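Glutathione reductase (Bartonella henselae, PDB 3O0H) probably catalyses the NADPH-dependent reduction of glutathione disulfide to glutathione, using a bound FAD to pass on the electrons. Local coordinates at residues T355-T363 with A436-K446; T448-M456 with E464-P472. All blocks are in the same frame, centred on the assembly; numbering follows the deposited sequence.

Contact 1 (T355-T363 with A436-K446); sequences TPDYDLITT and AQLIGISLKGK
Lys444 reaches from near the C-terminal end of helix 432-444 to Asp357 and Asp359, a worked example of how one long side chain can tie an irregular connection to a helix of the dimerisation domain. From CB the arm leaves with CG anti to the backbone N (chi1 -164°), bends once at chi2 and then runs extended. CD passes 4.4 Å from Leu360 CB, and CE lies 3.3 Å from Asp357 OD2. The tip, NZ, is gripped twice. It forms a salt bridge with Asp357 OD2 at 2.8 Å, on the syn side though well out of the carboxylate plane, and it donates to Asp359 O at 2.9 Å from above the carbonyl plane. The other carboxylate oxygen, Asp357 OD1, accepts from the backbone N of Asp359 in an Asx turn, which ties the carboxylate to its own loop. The lysine also packs on Thr455 of the second subunit.

Beyond this polar clasp, Leu360 CD1 touches both Leu443 O (3.6 Å) and CE of Lys446 (3.9 Å), the residue that closes the helix in a Schellman motif. A water bridges Leu360 O and Gly440 O. Further on, the methyl of Thr362 packs on the Ala436 backbone and CB, while Val458 of the second subunit packs on the same threonine. Thr362 OG1 rests 3.7 Å from Gly440 CA, where the helix carries no side chain.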
# COMPACT_ATOMS: atom_id res chain seq x y z
N THR B 355 4.71 2.96 29.83
CA THR B 355 5.89 2.12 29.71
C THR B 355 6.06 1.79 28.22
O THR B 355 5.05 1.64 27.53
CB THR B 355 5.72 0.85 30.54
OG1 THR B 355 6.99 0.22 30.67
CG2 THR B 355 4.73 -0.12 29.89
N PRO B 356 7.30 1.68 27.72
CA PRO B 356 7.43 1.43 26.29
C PRO B 356 6.99 0.02 25.92
O PRO B 356 6.97 -0.90 26.76
CB PRO B 356 8.92 1.63 26.02
CG PRO B 356 9.58 1.35 27.39
CD PRO B 356 8.62 1.88 28.38
N ASP B 357 6.60 -0.13 24.66
CA ASP B 357 6.06 -1.37 24.15
C ASP B 357 6.80 -1.71 22.86
O ASP B 357 6.60 -1.05 21.82
CB ASP B 357 4.60 -1.19 23.85
CG ASP B 357 3.96 -2.43 23.22
OD1 ASP B 357 4.65 -3.46 23.03
OD2 ASP B 357 2.77 -2.35 22.90
N TYR B 358 7.66 -2.73 22.94
CA TYR B 358 8.49 -3.13 21.81
C TYR B 358 8.01 -4.48 21.24
O TYR B 358 8.75 -5.16 20.51
CB TYR B 358 9.98 -3.21 22.22
CG TYR B 358 10.58 -1.93 22.88
CD1 TYR B 358 10.29 -0.64 22.40
CD2 TYR B 358 11.45 -2.03 23.97
CE1 TYR B 358 10.83 0.51 23.03
CE2 TYR B 358 12.00 -0.87 24.61
CZ TYR B 358 11.70 0.40 24.10
OH TYR B 358 12.20 1.55 24.71
N ASP B 359 6.78 -4.86 21.54
CA ASP B 359 6.20 -6.07 20.97
C ASP B 359 5.54 -5.76 19.63
O ASP B 359 4.90 -4.70 19.47
CB ASP B 359 5.17 -6.65 21.95
CG ASP B 359 5.83 -7.13 23.23
OD1 ASP B 359 7.06 -7.43 23.17
OD2 ASP B 359 5.13 -7.22 24.29
N LEU B 360 5.68 -6.72 18.71
CA LEU B 360 5.02 -6.73 17.41
C LEU B 360 5.32 -5.46 16.61
O LEU B 360 4.44 -4.88 15.96
CB LEU B 360 3.51 -6.97 17.56
CG LEU B 360 3.04 -8.36 18.02
CD1 LEU B 360 1.52 -8.44 18.41
CD2 LEU B 360 3.34 -9.33 16.91
N ILE B 361 6.57 -5.03 16.66
CA ILE B 361 7.03 -3.91 15.83
C ILE B 361 7.20 -4.37 14.37
O ILE B 361 7.88 -5.35 14.09
CB ILE B 361 8.39 -3.35 16.33
CG1 ILE B 361 8.26 -2.83 17.78
CG2 ILE B 361 8.89 -2.20 15.36
CD1 ILE B 361 9.61 -2.43 18.40
N THR B 362 6.50 -3.69 13.46
CA THR B 362 6.67 -3.89 12.05
C THR B 362 7.91 -3.20 11.57
O THR B 362 8.22 -2.08 11.97
CB THR B 362 5.46 -3.33 11.26
OG1 THR B 362 4.27 -3.90 11.80
CG2 THR B 362 5.57 -3.65 9.76
N THR B 363 8.64 -3.88 10.70
CA THR B 363 9.81 -3.35 10.07
C THR B 363 9.76 -3.50 8.56
O THR B 363 9.05 -4.35 8.05
CB THR B 363 11.14 -3.91 10.65
OG1 THR B 363 11.19 -5.32 10.56
CG2 THR B 363 11.27 -3.51 12.12
N ALA B 436 2.86 -4.18 5.10
CA ALA B 436 3.16 -4.74 6.41
C ALA B 436 2.75 -3.79 7.55
O ALA B 436 2.18 -4.24 8.59
CB ALA B 436 4.66 -5.11 6.50
N GLN B 437 2.97 -2.47 7.39
CA GLN B 437 2.51 -1.51 8.40
C GLN B 437 1.04 -1.75 8.73
O GLN B 437 0.62 -1.74 9.91
CB GLN B 437 2.65 -0.07 7.89
CG GLN B 437 1.90 1.00 8.74
CD GLN B 437 2.63 1.29 10.06
OE1 GLN B 437 3.34 2.28 10.18
NE2 GLN B 437 2.48 0.40 11.03
N LEU B 438 0.24 -1.96 7.69
CA LEU B 438 -1.20 -2.06 7.84
C LEU B 438 -1.62 -3.38 8.42
O LEU B 438 -2.49 -3.43 9.28
CB LEU B 438 -1.89 -1.77 6.48
CG LEU B 438 -1.60 -0.33 6.02
CD1 LEU B 438 -1.94 -0.19 4.58
CD2 LEU B 438 -2.36 0.65 6.88
N ILE B 439 -1.02 -4.46 7.96
CA ILE B 439 -1.26 -5.77 8.57
C ILE B 439 -0.85 -5.73 10.07
O ILE B 439 -1.45 -6.38 10.93
CB ILE B 439 -0.47 -6.84 7.81
CG1 ILE B 439 -0.92 -6.94 6.35
CG2 ILE B 439 -0.63 -8.21 8.43
CD1 ILE B 439 -0.13 -8.00 5.56
N GLY B 440 0.17 -4.91 10.38
CA GLY B 440 0.68 -4.81 11.71
C GLY B 440 -0.36 -4.31 12.72
O GLY B 440 -0.36 -4.67 13.90
N ILE B 441 -1.28 -3.48 12.25
CA ILE B 441 -2.38 -3.01 13.08
C ILE B 441 -3.28 -4.20 13.45
O ILE B 441 -3.65 -4.36 14.62
CB ILE B 441 -3.20 -1.96 12.32
CG1 ILE B 441 -2.31 -0.72 12.00
CG2 ILE B 441 -4.46 -1.53 13.14
CD1 ILE B 441 -3.04 0.23 11.03
N SER B 442 -3.60 -5.03 12.46
CA SER B 442 -4.41 -6.21 12.69
C SER B 442 -3.73 -7.18 13.65
O SER B 442 -4.37 -7.70 14.56
CB SER B 442 -4.76 -6.86 11.36
OG SER B 442 -5.56 -5.95 10.60
N LEU B 443 -2.42 -7.39 13.49
CA LEU B 443 -1.65 -8.26 14.40
C LEU B 443 -1.54 -7.67 15.82
O LEU B 443 -1.67 -8.41 16.81
CB LEU B 443 -0.27 -8.62 13.85
CG LEU B 443 -0.22 -9.89 12.99
CD1 LEU B 443 -1.04 -9.71 11.77
CD2 LEU B 443 1.18 -10.29 12.60
N LYS B 444 -1.37 -6.35 15.93
CA LYS B 444 -1.39 -5.69 17.26
C LYS B 444 -2.71 -5.98 17.97
O LYS B 444 -2.76 -6.10 19.20
CB LYS B 444 -1.17 -4.15 17.13
CG LYS B 444 -0.81 -3.47 18.46
CD LYS B 444 0.60 -3.89 18.90
CE LYS B 444 1.12 -3.20 20.13
NZ LYS B 444 2.35 -3.89 20.57
N GLY B 445 -3.79 -6.06 17.20
CA GLY B 445 -5.10 -6.38 17.67
C GLY B 445 -5.37 -7.86 17.95
O GLY B 445 -6.45 -8.18 18.44
N LYS B 446 -4.40 -8.71 17.64
CA LYS B 446 -4.50 -10.18 17.80
C LYS B 446 -5.69 -10.75 17.04
O LYS B 446 -6.31 -11.72 17.45
CB LYS B 446 -4.53 -10.56 19.26
CG LYS B 446 -3.32 -9.99 20.03
CD LYS B 446 -2.18 -10.93 20.11
CE LYS B 446 -0.97 -10.28 20.84
NZ LYS B 446 -1.40 -9.84 22.16
O HOH W 1 2.22 -4.07 14.78

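Contact 2 (T448-M456 with E464-P472); sequences TKDIFDKTM and EELVTMYKP
Val467 packs against the carbonyls of Phe452 and Thr455 at the C-terminal end of helix 449-454, the tight part of a helix-loop contact within the dimerisation domain. Its CB lies 3.2 Å from Phe452 O and 3.5 Å from Thr455 O, while CG1 meets CB and CG2 of Thr455, the two side chains crossing at about a right angle. Thr455 OG1 donates to Ile451 O, and a water sits between Thr455 O and Val467 O at the edge of this tight part. Beside this close packing of an aliphatic side chain on carbonyl oxygens, Lys449 supplies the direct polar link. With CG anti to the backbone N (chi1 179°) and bends at chi2 and chi4, it brings NZ to Met469 O at 2.7 Å, above the carbonyl plane, and forms a salt bridge with Asp453 OD1, one helical turn on, at 2.8 Å, using the syn lone pair of that oxygen.

Toward Tyr470 the packing is looser and waters carry much of the link. Exposed Tyr470 slides past Asp453 in the opposite direction, Tyr470 CD1 3.7 Å from Asp453 CG, with ring and carboxylate planes 82° apart and Asp453 O at the ring edge. One water joins Lys449 NZ, Asp453 OD2 and Tyr470 O; a second links Asp453 OD1 with Leu466 O and the Met469 backbone N; a third lies between Asp453 O and Tyr470 OH.

Around the contact, Lys449 makes a cation-pi contact with Tyr391 of strand 387-395, and Phe452 and Leu466 rest on strand 409-416, with helix 432-444 alongside.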
# COMPACT_ATOMS: atom_id res chain seq x y z
N THR B 448 -7.82 -12.87 14.51
CA THR B 448 -7.68 -14.26 14.13
C THR B 448 -7.76 -14.35 12.60
O THR B 448 -8.24 -13.43 11.91
CB THR B 448 -8.75 -15.14 14.76
OG1 THR B 448 -10.06 -14.65 14.40
CG2 THR B 448 -8.63 -15.15 16.30
N LYS B 449 -7.24 -15.46 12.10
CA LYS B 449 -7.22 -15.71 10.68
C LYS B 449 -8.64 -15.69 10.10
O LYS B 449 -8.84 -15.26 8.95
CB LYS B 449 -6.55 -17.07 10.44
CG LYS B 449 -6.47 -17.48 8.97
CD LYS B 449 -5.86 -16.38 8.06
CE LYS B 449 -5.52 -16.99 6.64
NZ LYS B 449 -6.66 -17.70 6.02
N ASP B 450 -9.63 -16.11 10.90
CA ASP B 450 -11.03 -16.06 10.51
C ASP B 450 -11.53 -14.67 10.16
O ASP B 450 -12.37 -14.52 9.30
CB ASP B 450 -11.89 -16.68 11.62
CG ASP B 450 -11.54 -18.11 11.84
OD1 ASP B 450 -11.94 -18.92 10.98
OD2 ASP B 450 -10.78 -18.42 12.82
N ILE B 451 -11.01 -13.65 10.81
CA ILE B 451 -11.43 -12.28 10.55
C ILE B 451 -10.83 -11.80 9.23
O ILE B 451 -11.50 -11.07 8.47
CB ILE B 451 -10.99 -11.30 11.65
CG1 ILE B 451 -11.65 -11.64 13.01
CG2 ILE B 451 -11.25 -9.81 11.21
CD1 ILE B 451 -13.13 -11.78 13.03
N PHE B 452 -9.58 -12.18 8.95
CA PHE B 452 -8.98 -11.92 7.64
C PHE B 452 -9.88 -12.50 6.55
O PHE B 452 -10.19 -11.83 5.55
CB PHE B 452 -7.57 -12.54 7.53
CG PHE B 452 -6.47 -11.73 8.19
CD1 PHE B 452 -6.38 -11.60 9.56
CD2 PHE B 452 -5.47 -11.15 7.42
CE1 PHE B 452 -5.35 -10.88 10.18
CE2 PHE B 452 -4.43 -10.39 8.03
CZ PHE B 452 -4.37 -10.26 9.41
N ASP B 453 -10.28 -13.77 6.72
CA ASP B 453 -11.08 -14.45 5.69
C ASP B 453 -12.47 -13.83 5.52
O ASP B 453 -13.07 -13.95 4.45
CB ASP B 453 -11.26 -15.92 6.05
CG ASP B 453 -9.99 -16.72 5.98
OD1 ASP B 453 -8.95 -16.19 5.58
OD2 ASP B 453 -10.06 -17.91 6.33
N LYS B 454 -13.00 -13.25 6.59
CA LYS B 454 -14.34 -12.65 6.58
C LYS B 454 -14.32 -11.27 5.90
O LYS B 454 -15.36 -10.73 5.54
CB LYS B 454 -14.84 -12.48 8.03
CG LYS B 454 -16.32 -12.52 8.22
CD LYS B 454 -16.72 -12.66 9.72
CE LYS B 454 -16.19 -11.53 10.60
NZ LYS B 454 -16.88 -11.40 11.97
N THR B 455 -13.15 -10.70 5.76
CA THR B 455 -13.02 -9.36 5.19
C THR B 455 -13.25 -9.43 3.69
O THR B 455 -12.58 -10.19 2.98
CB THR B 455 -11.66 -8.76 5.52
OG1 THR B 455 -11.49 -8.66 6.96
CG2 THR B 455 -11.50 -7.38 4.81
N MET B 456 -14.20 -8.65 3.19
CA MET B 456 -14.46 -8.61 1.76
C MET B 456 -13.22 -8.11 0.99
O MET B 456 -12.57 -7.14 1.40
CB MET B 456 -15.68 -7.73 1.44
CG MET B 456 -16.18 -7.82 0.02
SD MET B 456 -17.03 -9.35 -0.45
CE MET B 456 -18.56 -9.22 0.53
N GLU B 464 -5.88 -8.03 -1.89
CA GLU B 464 -7.01 -8.95 -1.75
C GLU B 464 -6.58 -10.41 -1.56
O GLU B 464 -7.35 -11.21 -1.01
CB GLU B 464 -8.02 -8.85 -2.90
CG GLU B 464 -7.47 -9.12 -4.28
CD GLU B 464 -8.53 -9.10 -5.34
OE1 GLU B 464 -8.28 -8.55 -6.42
OE2 GLU B 464 -9.63 -9.67 -5.13
N GLU B 465 -5.37 -10.76 -2.01
CA GLU B 465 -4.87 -12.13 -1.79
C GLU B 465 -4.81 -12.49 -0.32
O GLU B 465 -4.97 -13.65 0.02
CB GLU B 465 -3.49 -12.32 -2.43
CG GLU B 465 -3.52 -12.09 -3.95
CD GLU B 465 -4.55 -12.98 -4.64
OE1 GLU B 465 -4.61 -14.18 -4.27
OE2 GLU B 465 -5.32 -12.47 -5.51
N LEU B 466 -4.65 -11.50 0.56
CA LEU B 466 -4.53 -11.72 2.00
C LEU B 466 -5.84 -12.11 2.66
O LEU B 466 -5.84 -12.68 3.76
CB LEU B 466 -3.97 -10.47 2.71
CG LEU B 466 -2.48 -10.26 2.53
CD1 LEU B 466 -2.11 -8.77 2.70
CD2 LEU B 466 -1.71 -11.18 3.50
N VAL B 467 -6.97 -11.82 2.01
CA VAL B 467 -8.26 -12.11 2.62
C VAL B 467 -8.96 -13.30 1.97
O VAL B 467 -10.12 -13.57 2.30
CB VAL B 467 -9.16 -10.86 2.64
CG1 VAL B 467 -8.48 -9.77 3.44
CG2 VAL B 467 -9.55 -10.39 1.22
N THR B 468 -8.27 -14.00 1.07
CA THR B 468 -8.84 -15.12 0.32
C THR B 468 -7.96 -16.37 0.37
O THR B 468 -8.20 -17.32 -0.38
CB THR B 468 -9.15 -14.72 -1.18
OG1 THR B 468 -7.98 -14.16 -1.78
CG2 THR B 468 -10.24 -13.65 -1.23
N MET B 469 -6.99 -16.42 1.29
CA MET B 469 -6.22 -17.65 1.47
C MET B 469 -6.91 -18.59 2.45
O MET B 469 -6.41 -18.83 3.53
CB MET B 469 -4.82 -17.36 1.93
CG MET B 469 -3.93 -16.79 0.80
SD MET B 469 -2.23 -16.63 1.36
CE MET B 469 -2.48 -15.35 2.61
N TYR B 470 -8.03 -19.14 2.03
CA TYR B 470 -8.92 -19.84 2.94
C TYR B 470 -8.29 -21.13 3.47
O TYR B 470 -8.48 -21.46 4.63
CB TYR B 470 -10.28 -20.13 2.27
CG TYR B 470 -11.02 -18.88 1.85
CD1 TYR B 470 -11.32 -17.91 2.79
CD2 TYR B 470 -11.41 -18.65 0.53
CE1 TYR B 470 -11.97 -16.76 2.44
CE2 TYR B 470 -12.09 -17.49 0.17
CZ TYR B 470 -12.36 -16.55 1.14
OH TYR B 470 -13.00 -15.37 0.87
N LYS B 471 -7.59 -21.87 2.61
CA LYS B 471 -6.95 -23.12 3.04
C LYS B 471 -5.45 -22.92 3.29
O LYS B 471 -4.77 -22.20 2.54
CB LYS B 471 -7.19 -24.25 2.02
N PRO B 472 -4.91 -23.57 4.33
CA PRO B 472 -3.47 -23.46 4.57
C PRO B 472 -2.65 -24.08 3.44
O PRO B 472 -3.11 -25.03 2.83
CB PRO B 472 -3.23 -24.28 5.83
CG PRO B 472 -4.54 -24.90 6.24
CD PRO B 472 -5.61 -24.44 5.30
O HOH W 2 -8.29 -19.72 7.06
O HOH W 3 -6.88 -15.06 3.94
O HOH W 4 -14.46 -13.62 2.19
O HOH W 5 -12.57 -12.58 1.88

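Read from the N terminus, the two contacts come in series. Contact 1 closes a long loop of 72 residues, which carries strands 371-375, 387-395, 409-416 and 422-428 of the antiparallel sheet and brings the connection after helix 334-349 up against helix 432-444. Helix 449-454 follows, and contact 2 closes a short loop of seven residues ahead of strand 474-477. Within the subunit they meet where Ile439 CD1 packs on Leu466 CD1, 3.6 Å apart, and where Phe452 CZ touches Ser442 and Leu443. They also meet across the dimer: Gln437 donates through NE2 to Met456 O of the second subunit. Separately, Gln437 OE1 accepts from Val458 N of that subunit, in the linker between the contact 2 segments.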